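Local coordinates for protein putative O-GlcNAcase nagJ (Clostridium perfringens, PDB 6PV5) that probably removes terminal N-acetylglucosamine from glycans by hydrolysis, as a family 84 glycoside hydrolase, this chain holding the catalytic part of a longer protein, at residues Val191-Tyr196 / Tyr222-Asp227; Thr198-Glu203 / Val436-Phe441; Glu412-Leu417 / Asn488-Leu493; Gln536-Leu541 / Ser559-Tyr564. One frame throughout, in Å; residues are numbered along the deposited sequence.

Contact 1 (Val191-Tyr196 / Tyr222-Asp227)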
loop_
_atom_site.group_PDB
_atom_site.type_symbol
_atom_site.label_atom_id
_atom_site.label_comp_id
_atom_site.label_asym_id
_atom_site.label_seq_id
_atom_site.Cartn_x
_atom_site.Cartn_y
_atom_site.Cartn_z
ATOM N N VAL A 191 -2.623 -2.230 -5.569
ATOM C CA VAL A 191 -1.599 -1.250 -5.866
ATOM C C VAL A 191 -1.726 -0.962 -7.351
ATOM O O VAL A 191 -1.904 -1.895 -8.124
ATOM C CB VAL A 191 -0.206 -1.796 -5.485
ATOM C CG1 VAL A 191 0.937 -0.868 -5.879
ATOM C CG2 VAL A 191 -0.133 -2.147 -4.011
ATOM N N VAL A 192 -1.675 0.324 -7.734
ATOM C CA VAL A 192 -1.633 0.701 -9.141
ATOM C C VAL A 192 -0.224 1.202 -9.444
ATOM O O VAL A 192 0.323 1.992 -8.688
ATOM C CB VAL A 192 -2.701 1.750 -9.529
ATOM C CG1 VAL A 192 -2.636 3.018 -8.659
ATOM C CG2 VAL A 192 -2.641 2.087 -11.027
ATOM N N GLU A 193 0.363 0.732 -10.546
ATOM C CA GLU A 193 1.550 1.379 -11.081
ATOM C C GLU A 193 1.148 2.661 -11.808
ATOM O O GLU A 193 1.123 2.713 -13.033
ATOM C CB GLU A 193 2.347 0.408 -11.957
ATOM C CG GLU A 193 3.759 0.906 -12.247
ATOM C CD GLU A 193 4.764 -0.057 -12.874
ATOM O OE1 GLU A 193 5.634 0.425 -13.601
ATOM O OE2 GLU A 193 4.694 -1.272 -12.604
ATOM N N GLY A 194 0.872 3.724 -11.049
ATOM C CA GLY A 194 0.335 4.922 -11.665
ATOM C C GLY A 194 1.210 6.165 -11.504
ATOM O O GLY A 194 0.722 7.266 -11.709
ATOM N N PHE A 195 2.503 6.014 -11.187
ATOM C CA PHE A 195 3.388 7.174 -11.110
ATOM C C PHE A 195 3.947 7.505 -12.494
ATOM O O PHE A 195 4.092 6.604 -13.328
ATOM C CB PHE A 195 4.585 6.878 -10.198
ATOM C CG PHE A 195 5.157 5.502 -10.400
ATOM C CD1 PHE A 195 6.046 5.254 -11.438
ATOM C CD2 PHE A 195 4.751 4.449 -9.599
ATOM C CE1 PHE A 195 6.553 3.985 -11.645
ATOM C CE2 PHE A 195 5.246 3.175 -9.822
ATOM C CZ PHE A 195 6.129 2.947 -10.856
ATOM N N TYR A 196 4.261 8.793 -12.721
ATOM C CA TYR A 196 5.180 9.184 -13.783
ATOM C C TYR A 196 6.631 8.951 -13.345
ATOM O O TYR A 196 6.934 8.830 -12.151
ATOM C CB TYR A 196 4.844 10.531 -14.451
ATOM C CG TYR A 196 4.625 11.772 -13.614
ATOM C CD1 TYR A 196 5.695 12.541 -13.163
ATOM C CD2 TYR A 196 3.346 12.271 -13.373
ATOM C CE1 TYR A 196 5.504 13.712 -12.434
ATOM C CE2 TYR A 196 3.140 13.437 -12.638
ATOM C CZ TYR A 196 4.222 14.166 -12.158
ATOM O OH TYR A 196 4.036 15.311 -11.417
ATOM N N TYR A 222 -2.040 -2.826 -13.633
ATOM C CA TYR A 222 -0.971 -2.587 -14.581
ATOM C C TYR A 222 -1.306 -1.377 -15.441
ATOM O O TYR A 222 -2.029 -1.472 -16.436
ATOM C CB TYR A 222 -0.697 -3.866 -15.372
ATOM C CG TYR A 222 0.452 -3.768 -16.338
ATOM C CD1 TYR A 222 1.762 -3.966 -15.917
ATOM C CD2 TYR A 222 0.231 -3.482 -17.677
ATOM C CE1 TYR A 222 2.825 -3.870 -16.806
ATOM C CE2 TYR A 222 1.284 -3.387 -18.575
ATOM C CZ TYR A 222 2.582 -3.607 -18.142
ATOM O OH TYR A 222 3.618 -3.503 -19.033
ATOM N N ALA A 223 -0.769 -0.217 -15.059
ATOM C CA ALA A 223 -1.120 1.013 -15.759
ATOM C C ALA A 223 0.115 1.865 -16.069
ATOM O O ALA A 223 0.061 3.085 -15.969
ATOM C CB ALA A 223 -2.163 1.763 -14.956
ATOM N N PRO A 224 1.244 1.284 -16.545
ATOM C CA PRO A 224 2.495 2.032 -16.643
ATOM C C PRO A 224 2.387 3.089 -17.732
ATOM O O PRO A 224 2.148 2.760 -18.897
ATOM C CB PRO A 224 3.557 0.990 -17.031
ATOM C CG PRO A 224 2.861 -0.360 -16.932
ATOM C CD PRO A 224 1.377 -0.083 -17.079
ATOM N N LYS A 225 2.615 4.349 -17.331
ATOM C CA LYS A 225 2.432 5.509 -18.189
ATOM C C LYS A 225 3.293 5.407 -19.441
ATOM O O LYS A 225 2.906 5.923 -20.483
ATOM C CB LYS A 225 2.680 6.818 -17.432
ATOM C CG LYS A 225 1.442 7.337 -16.711
ATOM C CD LYS A 225 1.715 8.274 -15.567
ATOM C CE LYS A 225 0.508 8.441 -14.665
ATOM N NZ LYS A 225 -0.595 9.163 -15.343
ATOM N N SER A 226 4.441 4.729 -19.329
ATOM C CA SER A 226 5.415 4.721 -20.406
ATOM C C SER A 226 5.218 3.531 -21.343
ATOM O O SER A 226 5.848 3.492 -22.389
ATOM C CB SER A 226 6.822 4.754 -19.857
ATOM O OG SER A 226 7.097 3.549 -19.165
ATOM N N ASP A 227 4.378 2.554 -20.965
ATOM C CA ASP A 227 4.103 1.420 -21.840
ATOM C C ASP A 227 3.074 1.811 -22.909
ATOM O O ASP A 227 1.875 1.876 -22.641
ATOM C CB ASP A 227 3.707 0.147 -21.080
ATOM C CG ASP A 227 3.396 -1.016 -22.020
ATOM O OD1 ASP A 227 3.349 -0.769 -23.253
ATOM O OD2 ASP A 227 3.233 -2.160 -21.527
HETATM O O HOH W 1 3.216 4.333 -14.206
#
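The side chain of Lys225 lies over the backbone of Gly194, Phe195 and Tyr196. Its CD is 3.7 Å from Phe195 O, and its CE is 3.2 Å from Gly194 O. The chain then bends at its last torsion (chi4 -68°), which swings NZ away from these carbonyls. That end of the lysine comes near Asp305, the predicted proton donor. CB of Tyr196 meets CD of the same lysine, while the phenol leads away from it.

Deeper in, Val192 CG2 touches Ala223 CB at 4.0 Å. Glu193 OE1 reaches Pro224 CB at 4.0 Å, the two side chains crossing at about a right angle. CG of Glu193 is anti to the backbone N (chi1 -165°) and the chain stays extended. This carries the carboxylate to its main partner, Arg205 of helix 202-214, which makes a salt bridge to OE2.

Glu193 O and Ala223 O lie close together, and both are acceptors. Water 1 serves the first of them: it donates to Glu193 O at 2.9 Å and to Phe195 O at 2.6 Å, and accepts from Lys225 N at 3.2 Å. One water thus ties the two segments together. Such a meeting of the loops after the first two parallel strands, 188-192 and 219-222, is typical of the C-terminal mouth of a (beta/alpha)8 barrel, where family 84 enzymes have their active site.

Contact 2 (Thr198-Glu203 / Val436-Phe441). With EDO (1,2-ethanediol), chain E.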
loop_
_atom_site.group_PDB
_atom_site.type_symbol
_atom_site.label_atom_id
_atom_site.label_comp_id
_atom_site.label_asym_id
_atom_site.label_seq_id
_atom_site.Cartn_x
_atom_site.Cartn_y
_atom_site.Cartn_z
ATOM N N THR A 198 10.453 6.629 -14.423
ATOM C CA THR A 198 10.929 5.316 -14.815
ATOM C C THR A 198 10.041 4.220 -14.228
ATOM O O THR A 198 9.809 4.180 -13.015
ATOM C CB THR A 198 12.383 5.112 -14.369
ATOM O OG1 THR A 198 13.153 6.130 -15.008
ATOM C CG2 THR A 198 12.915 3.737 -14.708
ATOM N N PRO A 199 9.562 3.272 -15.069
ATOM C CA PRO A 199 8.702 2.188 -14.597
ATOM C C PRO A 199 9.442 1.189 -13.722
ATOM O O PRO A 199 10.663 1.115 -13.736
ATOM C CB PRO A 199 8.301 1.473 -15.898
ATOM C CG PRO A 199 9.441 1.779 -16.847
ATOM C CD PRO A 199 9.797 3.214 -16.527
ATOM N N TRP A 200 8.673 0.407 -12.970
ATOM C CA TRP A 200 9.240 -0.751 -12.318
ATOM C C TRP A 200 9.719 -1.721 -13.392
ATOM O O TRP A 200 9.122 -1.808 -14.468
ATOM C CB TRP A 200 8.210 -1.413 -11.403
ATOM C CG TRP A 200 7.882 -0.621 -10.175
ATOM C CD1 TRP A 200 8.548 0.460 -9.667
ATOM C CD2 TRP A 200 6.798 -0.886 -9.272
ATOM N NE1 TRP A 200 7.958 0.884 -8.505
ATOM C CE2 TRP A 200 6.885 0.070 -8.232
ATOM C CE3 TRP A 200 5.762 -1.825 -9.248
ATOM C CZ2 TRP A 200 5.962 0.102 -7.188
ATOM C CZ3 TRP A 200 4.857 -1.794 -8.207
ATOM C CH2 TRP A 200 4.961 -0.843 -7.188
ATOM N N SER A 201 10.832 -2.384 -13.084
ATOM C CA SER A 201 11.378 -3.445 -13.900
ATOM C C SER A 201 10.566 -4.704 -13.630
ATOM O O SER A 201 9.791 -4.758 -12.667
ATOM C CB SER A 201 12.833 -3.674 -13.553
ATOM O OG SER A 201 12.927 -4.149 -12.219
ATOM N N GLN A 202 10.822 -5.725 -14.459
ATOM C CA GLN A 202 10.191 -7.026 -14.362
ATOM C C GLN A 202 10.453 -7.624 -12.985
ATOM O O GLN A 202 9.533 -8.150 -12.360
ATOM C CB GLN A 202 10.702 -7.933 -15.492
ATOM C CG GLN A 202 9.989 -9.280 -15.572
ATOM C CD GLN A 202 8.558 -9.220 -16.068
ATOM O OE1 GLN A 202 8.042 -8.168 -16.466
ATOM N NE2 GLN A 202 7.888 -10.367 -16.027
ATOM N N GLU A 203 11.715 -7.574 -12.524
ATOM C CA GLU A 203 12.050 -8.127 -11.217
ATOM C C GLU A 203 11.272 -7.394 -10.116
ATOM O O GLU A 203 10.767 -8.027 -9.194
ATOM C CB GLU A 203 13.563 -8.098 -10.955
ATOM N N VAL A 436 -3.519 1.830 -3.705
ATOM C CA VAL A 436 -2.317 2.591 -3.380
ATOM C C VAL A 436 -1.538 2.901 -4.651
ATOM O O VAL A 436 -1.283 2.008 -5.453
ATOM C CB VAL A 436 -1.421 1.814 -2.411
ATOM C CG1 VAL A 436 -0.104 2.553 -2.171
ATOM C CG2 VAL A 436 -2.160 1.539 -1.116
ATOM N N ASN A 437 -1.240 4.187 -4.848
ATOM C CA ASN A 437 -0.346 4.632 -5.900
ATOM C C ASN A 437 1.039 4.843 -5.276
ATOM O O ASN A 437 1.210 5.705 -4.415
ATOM C CB ASN A 437 -0.859 5.904 -6.571
ATOM C CG ASN A 437 -0.173 6.206 -7.890
ATOM O OD1 ASN A 437 0.500 5.343 -8.454
ATOM N ND2 ASN A 437 -0.312 7.426 -8.379
ATOM N N PRO A 438 2.037 3.998 -5.610
ATOM C CA PRO A 438 3.331 4.024 -4.922
ATOM C C PRO A 438 4.304 4.936 -5.664
ATOM O O PRO A 438 3.944 5.574 -6.656
ATOM C CB PRO A 438 3.731 2.534 -4.998
ATOM C CG PRO A 438 3.234 2.121 -6.397
ATOM C CD PRO A 438 1.945 2.899 -6.596
ATOM N N MET A 439 5.544 4.991 -5.162
ATOM C CA MET A 439 6.629 5.735 -5.781
ATOM C C MET A 439 7.240 4.901 -6.907
ATOM O O MET A 439 7.186 3.668 -6.861
ATOM C CB MET A 439 7.741 5.984 -4.748
ATOM C CG MET A 439 7.333 6.932 -3.628
ATOM S SD MET A 439 8.724 7.327 -2.516
ATOM C CE MET A 439 8.809 5.802 -1.592
ATOM N N ARG A 440 7.933 5.574 -7.832
ATOM C CA ARG A 440 8.677 4.843 -8.847
ATOM C C ARG A 440 9.759 3.982 -8.195
ATOM O O ARG A 440 10.264 3.060 -8.836
ATOM C CB ARG A 440 9.232 5.786 -9.918
ATOM C CG ARG A 440 10.493 6.544 -9.529
ATOM C CD ARG A 440 11.052 7.201 -10.788
ATOM N NE ARG A 440 12.386 7.768 -10.621
ATOM C CZ ARG A 440 12.627 9.026 -10.241
ATOM N NH1 ARG A 440 11.621 9.855 -9.997
ATOM N NH2 ARG A 440 13.875 9.447 -10.099
ATOM N N PHE A 441 10.090 4.280 -6.924
ATOM C CA PHE A 441 11.096 3.557 -6.151
ATOM C C PHE A 441 10.435 2.403 -5.419
ATOM O O PHE A 441 9.760 2.605 -4.405
ATOM C CB PHE A 441 11.791 4.463 -5.129
ATOM C CG PHE A 441 12.363 5.718 -5.746
ATOM C CD1 PHE A 441 13.505 5.663 -6.539
ATOM C CD2 PHE A 441 11.728 6.940 -5.575
ATOM C CE1 PHE A 441 13.998 6.816 -7.140
ATOM C CE2 PHE A 441 12.226 8.100 -6.151
ATOM C CZ PHE A 441 13.364 8.032 -6.939
HETATM C C1 EDO E . 15.542 5.945 -12.254
HETATM O O1 EDO E . 15.514 7.310 -12.648
HETATM C C2 EDO E . 15.217 5.725 -10.820
HETATM O O2 EDO E . 14.073 4.906 -10.574
HETATM O O HOH W 2 11.557 3.392 -11.368
#
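The loops that follow the first and last strands of the (beta/alpha)8 barrel meet here, and Trp200 has the largest share of the contact. Its six-membered ring meets Pro438 obliquely: CG of the proline is 3.5 Å from Trp200 CZ2. At the pyrrole edge of the indole two carbonyl oxygens lie near the ring plane. NE1 gives a weak hydrogen bond to Met439 O, at 3.3 Å and with an N-H...O angle of 137°. Arg440 O lies 3.2 Å from the same nitrogen. CG of Trp200 is anti to the carbonyl carbon (chi1 -71°), and the indole therefore reaches across to the other loop.

Arg440 meets Thr198 through its aliphatic part, with CB 3.5 Å from Thr198 O. Its guanidinium is covered on one face by Phe441 CZ, 3.4 Å above the plane and over its centre. The charge is paired outside the contact, with Glu412 through NH1. A 1,2-ethanediol, probably from the crystallisation liquor, sits at the guanidinium edge, and NE gives its O2 a weak hydrogen bond of 3.3 Å. Water 2 lies between the loops, 2.9 Å from Arg440 O and close to Thr198 O as well.

Behind the contact, Trp200 packs on Gln208 and Tyr212 of helix 202-214 and on the ring of Phe195. Pro438 rests on Val191 of strand 188-192, just beyond the end of strand 431-436.

Contact 3 (Glu412-Leu417 / Asn488-Leu493)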
loop_
_atom_site.group_PDB
_atom_site.type_symbol
_atom_site.label_atom_id
_atom_site.label_comp_id
_atom_site.label_asym_id
_atom_site.label_seq_id
_atom_site.Cartn_x
_atom_site.Cartn_y
_atom_site.Cartn_z
ATOM N N GLU A 412 9.925 14.508 -6.217
ATOM C CA GLU A 412 10.581 13.222 -6.359
ATOM C C GLU A 412 11.833 13.129 -5.482
ATOM O O GLU A 412 12.342 12.039 -5.319
ATOM C CB GLU A 412 10.886 12.932 -7.832
ATOM C CG GLU A 412 11.450 14.161 -8.536
ATOM C CD GLU A 412 12.233 13.917 -9.820
ATOM O OE1 GLU A 412 12.103 12.812 -10.386
ATOM O OE2 GLU A 412 12.975 14.839 -10.254
ATOM N N ASP A 413 12.302 14.251 -4.922
ATOM C CA ASP A 413 13.510 14.251 -4.101
ATOM C C ASP A 413 13.190 13.924 -2.648
ATOM O O ASP A 413 14.106 13.745 -1.847
ATOM C CB ASP A 413 14.209 15.615 -4.107
ATOM C CG ASP A 413 14.698 15.999 -5.496
ATOM O OD1 ASP A 413 15.249 15.113 -6.190
ATOM O OD2 ASP A 413 14.480 17.164 -5.890
ATOM N N LYS A 414 11.899 13.857 -2.307
ATOM C CA LYS A 414 11.534 13.407 -0.967
ATOM C C LYS A 414 10.885 12.023 -1.031
ATOM O O LYS A 414 9.921 11.853 -1.770
ATOM C CB LYS A 414 10.565 14.404 -0.321
ATOM C CG LYS A 414 10.268 14.070 1.127
ATOM C CD LYS A 414 9.661 15.185 1.955
ATOM C CE LYS A 414 9.640 14.782 3.425
ATOM N NZ LYS A 414 8.991 15.825 4.266
ATOM N N MET A 415 11.372 11.066 -0.221
ATOM C CA MET A 415 10.757 9.752 -0.111
ATOM C C MET A 415 9.596 9.805 0.889
ATOM O O MET A 415 9.735 10.359 1.973
ATOM C CB MET A 415 11.741 8.680 0.376
ATOM C CG MET A 415 12.981 8.486 -0.491
ATOM S SD MET A 415 12.547 7.968 -2.178
ATOM C CE MET A 415 14.009 7.067 -2.691
ATOM N N ALA A 416 8.466 9.169 0.537
ATOM C CA ALA A 416 7.360 9.004 1.472
ATOM C C ALA A 416 7.522 7.644 2.134
ATOM O O ALA A 416 7.415 6.617 1.464
ATOM C CB ALA A 416 6.043 9.117 0.737
ATOM N N LEU A 417 7.811 7.654 3.439
ATOM C CA LEU A 417 8.108 6.433 4.169
ATOM C C LEU A 417 7.144 6.284 5.343
ATOM O O LEU A 417 7.427 5.522 6.263
ATOM C CB LEU A 417 9.565 6.480 4.675
ATOM C CG LEU A 417 10.646 6.564 3.584
ATOM C CD1 LEU A 417 12.032 6.744 4.219
ATOM C CD2 LEU A 417 10.624 5.296 2.729
ATOM N N ASN A 488 10.904 8.745 10.425
ATOM C CA ASN A 488 10.176 9.771 11.168
ATOM C C ASN A 488 10.303 11.147 10.520
ATOM O O ASN A 488 9.381 11.967 10.618
ATOM C CB ASN A 488 10.563 9.742 12.653
ATOM C CG ASN A 488 9.899 10.789 13.527
ATOM O OD1 ASN A 488 8.692 11.015 13.462
ATOM N ND2 ASN A 488 10.691 11.431 14.371
ATOM N N HIS A 489 11.420 11.399 9.821
ATOM C CA HIS A 489 11.633 12.723 9.252
ATOM C C HIS A 489 11.242 12.766 7.779
ATOM O O HIS A 489 11.590 13.708 7.080
ATOM C CB HIS A 489 13.095 13.155 9.422
ATOM C CG HIS A 489 13.502 13.382 10.837
ATOM N ND1 HIS A 489 13.527 14.634 11.388
ATOM C CD2 HIS A 489 13.871 12.523 11.814
ATOM C CE1 HIS A 489 13.923 14.554 12.649
ATOM N NE2 HIS A 489 14.130 13.271 12.936
ATOM N N SER A 490 10.509 11.755 7.301
ATOM C CA SER A 490 10.272 11.634 5.867
ATOM C C SER A 490 8.878 11.062 5.578
ATOM O O SER A 490 8.763 10.070 4.841
ATOM C CB SER A 490 11.317 10.706 5.274
ATOM O OG SER A 490 11.489 10.987 3.892
ATOM N N THR A 491 7.839 11.612 6.222
ATOM C CA THR A 491 6.518 10.994 6.117
ATOM C C THR A 491 5.596 11.904 5.321
ATOM O O THR A 491 4.740 11.423 4.604
ATOM C CB THR A 491 5.917 10.567 7.466
ATOM O OG1 THR A 491 5.779 11.714 8.311
ATOM C CG2 THR A 491 6.750 9.529 8.190
ATOM N N ARG A 492 5.820 13.210 5.409
ATOM C CA ARG A 492 4.869 14.169 4.880
ATOM C C ARG A 492 5.328 14.673 3.512
ATOM O O ARG A 492 6.409 15.241 3.398
ATOM C CB ARG A 492 4.706 15.314 5.891
ATOM C CG ARG A 492 3.805 16.458 5.448
ATOM C CD ARG A 492 2.324 16.085 5.497
ATOM N NE ARG A 492 1.477 17.195 5.060
ATOM C CZ ARG A 492 0.143 17.189 5.016
ATOM N NH1 ARG A 492 -0.546 16.122 5.386
ATOM N NH2 ARG A 492 -0.497 18.266 4.616
ATOM N N LEU A 493 4.473 14.500 2.493
ATOM C CA LEU A 493 4.656 15.122 1.195
ATOM C C LEU A 493 3.545 16.158 1.014
ATOM O O LEU A 493 3.456 17.097 1.798
ATOM C CB LEU A 493 4.651 14.034 0.114
ATOM C CG LEU A 493 5.999 13.433 -0.317
ATOM C CD1 LEU A 493 6.847 13.045 0.865
ATOM C CD2 LEU A 493 5.755 12.191 -1.160
HETATM O O HOH W 3 13.088 11.628 1.969
#
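Ser490 OG is gripped by two partners. It donates to Met415 O at 2.7 Å, approaching 17° out of the carbonyl plane, and it accepts a hydrogen bond from water 3 at 2.6 Å. The same water accepts from Met415 N at 2.8 Å, and the serine hydroxyl therefore reaches both backbone polar groups of Met415, one of them through water. OG is anti to the backbone N of Ser490 (chi1 -156°), a torsion that points it at the other loop.

The backbone of Ser490 takes part as well. Its O accepts a hydrogen bond from Leu417 N at 3.0 Å. Beside this bond, Leu417 CD1 lies next to Ser490 CB.

Lys414 runs extended alongside Leu493, the two side chains pointing opposite ways. CG of the lysine is 3.6 Å from Leu493 CD1. At its end, NZ donates to Arg492 O at 2.8 Å, in the carbonyl plane with a C=O...N angle of 152°. NZ also forms a salt bridge with Asp499. The other methyl of Leu493, CD2, packs on Ala416 CB at 3.6 Å.

Lys414 and Ser490 are both buried, and their polar ends are matched by carbonyls, a water and a carboxylate. The nearby carboxylate of Asp499 would probably favour the charged form of Lys414 and offset the cost of burying it. The contact thus joins two loops without regular secondary structure by specific polar bonds, with leucine and alanine methyls filling in between.

Contact 4 (Gln536-Leu541 / Ser559-Tyr564)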
loop_
_atom_site.group_PDB
_atom_site.type_symbol
_atom_site.label_atom_id
_atom_site.label_comp_id
_atom_site.label_asym_id
_atom_site.label_seq_id
_atom_site.Cartn_x
_atom_site.Cartn_y
_atom_site.Cartn_z
ATOM N N GLN A 536 24.020 9.160 14.005
ATOM C CA GLN A 536 24.516 7.789 14.105
ATOM C C GLN A 536 23.802 6.810 13.170
ATOM O O GLN A 536 24.379 5.788 12.804
ATOM C CB GLN A 536 24.292 7.224 15.507
ATOM C CG GLN A 536 25.000 7.959 16.630
ATOM C CD GLN A 536 24.494 7.414 17.944
ATOM O OE1 GLN A 536 24.705 6.245 18.274
ATOM N NE2 GLN A 536 23.800 8.254 18.699
ATOM N N VAL A 537 22.518 7.030 12.864
ATOM C CA VAL A 537 21.790 5.938 12.229
ATOM C C VAL A 537 22.226 5.690 10.778
ATOM O O VAL A 537 22.205 4.543 10.360
ATOM C CB VAL A 537 20.255 5.997 12.410
ATOM C CG1 VAL A 537 19.822 6.121 13.868
ATOM C CG2 VAL A 537 19.597 7.047 11.550
ATOM N N PRO A 538 22.664 6.690 9.963
ATOM C CA PRO A 538 23.055 6.432 8.572
ATOM C C PRO A 538 24.133 5.356 8.396
ATOM O O PRO A 538 23.922 4.388 7.673
ATOM C CB PRO A 538 23.484 7.814 8.060
ATOM C CG PRO A 538 22.646 8.739 8.914
ATOM C CD PRO A 538 22.771 8.122 10.292
ATOM N N ASN A 539 25.244 5.484 9.129
ATOM C CA ASN A 539 26.308 4.491 9.087
ATOM C C ASN A 539 25.779 3.125 9.492
ATOM O O ASN A 539 26.161 2.111 8.886
ATOM C CB ASN A 539 27.490 4.881 9.982
ATOM C CG ASN A 539 28.415 5.891 9.326
ATOM O OD1 ASN A 539 28.120 6.408 8.253
ATOM N ND2 ASN A 539 29.544 6.179 9.961
ATOM N N LYS A 540 24.926 3.095 10.538
ATOM C CA LYS A 540 24.456 1.796 11.001
ATOM C C LYS A 540 23.555 1.162 9.943
ATOM O O LYS A 540 23.604 -0.053 9.734
ATOM C CB LYS A 540 23.641 1.871 12.294
ATOM C CG LYS A 540 24.363 2.281 13.570
ATOM C CD LYS A 540 23.323 2.769 14.577
ATOM C CE LYS A 540 23.866 3.541 15.763
ATOM N NZ LYS A 540 24.466 2.650 16.781
ATOM N N LEU A 541 22.700 1.981 9.305
ATOM C CA LEU A 541 21.860 1.458 8.238
ATOM C C LEU A 541 22.705 1.070 7.022
ATOM O O LEU A 541 22.437 0.050 6.395
ATOM C CB LEU A 541 20.794 2.490 7.865
ATOM C CG LEU A 541 19.684 2.638 8.903
ATOM C CD1 LEU A 541 18.896 3.908 8.646
ATOM C CD2 LEU A 541 18.782 1.403 8.879
ATOM N N SER A 559 22.794 10.290 3.832
ATOM C CA SER A 559 23.974 11.133 3.943
ATOM C C SER A 559 23.569 12.532 4.377
ATOM O O SER A 559 24.231 13.120 5.226
ATOM C CB SER A 559 24.745 11.176 2.625
ATOM O OG SER A 559 25.069 9.852 2.232
ATOM N N LYS A 560 22.504 13.058 3.755
ATOM C CA LYS A 560 21.988 14.367 4.106
ATOM C C LYS A 560 21.505 14.354 5.557
ATOM O O LYS A 560 21.701 15.335 6.280
ATOM C CB LYS A 560 20.874 14.819 3.157
ATOM C CG LYS A 560 20.436 16.258 3.373
ATOM C CD LYS A 560 19.846 16.907 2.174
ATOM C CE LYS A 560 19.490 18.351 2.427
ATOM N NZ LYS A 560 18.963 18.964 1.173
ATOM N N PHE A 561 20.925 13.226 5.984
ATOM C CA PHE A 561 20.345 13.105 7.320
ATOM C C PHE A 561 21.439 13.234 8.380
ATOM O O PHE A 561 21.228 13.855 9.407
ATOM C CB PHE A 561 19.701 11.730 7.486
ATOM C CG PHE A 561 18.791 11.511 8.670
ATOM C CD1 PHE A 561 17.561 12.153 8.764
ATOM C CD2 PHE A 561 19.118 10.579 9.647
ATOM C CE1 PHE A 561 16.696 11.896 9.828
ATOM C CE2 PHE A 561 18.249 10.317 10.705
ATOM C CZ PHE A 561 17.034 10.965 10.795
ATOM N N GLU A 562 22.606 12.646 8.105
ATOM C CA GLU A 562 23.753 12.727 8.996
ATOM C C GLU A 562 24.196 14.175 9.177
ATOM O O GLU A 562 24.500 14.576 10.295
ATOM C CB GLU A 562 24.918 11.889 8.467
ATOM C CG GLU A 562 26.030 11.740 9.490
ATOM C CD GLU A 562 27.200 10.864 9.071
ATOM O OE1 GLU A 562 26.972 9.737 8.599
ATOM O OE2 GLU A 562 28.339 11.306 9.243
ATOM N N ILE A 563 24.237 14.944 8.082
ATOM C CA ILE A 563 24.613 16.354 8.102
ATOM C C ILE A 563 23.587 17.193 8.876
ATOM O O ILE A 563 23.984 18.108 9.608
ATOM C CB ILE A 563 24.810 16.908 6.672
ATOM C CG1 ILE A 563 25.833 16.115 5.850
ATOM C CG2 ILE A 563 25.140 18.403 6.693
ATOM C CD1 ILE A 563 26.018 16.670 4.446
ATOM N N TYR A 564 22.276 16.933 8.681
ATOM C CA TYR A 564 21.252 17.574 9.495
ATOM C C TYR A 564 21.534 17.332 10.983
ATOM O O TYR A 564 21.443 18.258 11.777
ATOM C CB TYR A 564 19.843 17.058 9.177
ATOM C CG TYR A 564 19.161 17.784 8.054
ATOM C CD1 TYR A 564 18.863 19.136 8.169
ATOM C CD2 TYR A 564 18.796 17.119 6.893
ATOM C CE1 TYR A 564 18.242 19.819 7.140
ATOM C CE2 TYR A 564 18.184 17.796 5.850
ATOM C CZ TYR A 564 17.898 19.140 5.980
ATOM O OH TYR A 564 17.252 19.823 4.992
HETATM O O HOH W 4 26.283 7.902 10.490
#
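From CB, the side chain of Glu562 meets helix 521-544 first through Pro538. Its CB lies 3.9 Å from Pro538 CG. CG is anti to the backbone N (chi1 -169°) and the chain remains extended, which brings the carboxylate alongside the other helix. At the tip, OE1 is 4.0 Å from Pro538 CB and 3.5 Å from Asn539 OD1. The amide and carboxylate planes stand 82° apart. OE1 accepts a hydrogen bond of 2.7 Å from water 4, which in turn accepts from Asn539 N at 3.0 Å. The helix is kinked here: Pro538 N has no hydrogen to donate, and Asn539 N makes no bond to the turn before. The water takes up Asn539 N.

One residue earlier, Phe561 presents its ring edge to the same helix. CE2 is 3.6 Å from Val537 CG2, and CD2 meets Pro538 CG at 4.0 Å. The ring also meets Phe486 and His489 edge-to-face.

The axes of the two helical segments approach to 8.5 Å and run roughly antiparallel, at 153°. Neighbouring helices packed in this way, 521-544 against 548-579, are characteristic of the antiparallel helical bundle that follows the catalytic barrel.

From the N terminus, contact 1 closes the first beta-alpha-beta unit of the barrel, joining the loops after strands 188-192 and 219-222. Contact 2 opens inside that span, at 198-203, but closes only at 436-441, so the two cross. It joins the loop after the last strand to the loop after the first, where the barrel closes. Contact 3 opens at 412-417, before contact 2 closes, and crosses it in turn. It ties a barrel loop to the 488-493 loop, which leads toward the C-terminal helices. Contact 4 follows in series and closes a helical hairpin. Contacts 1 and 2 touch where Val192 N meets Val436 O, and contacts 2 and 3 where Met439 meets Met415.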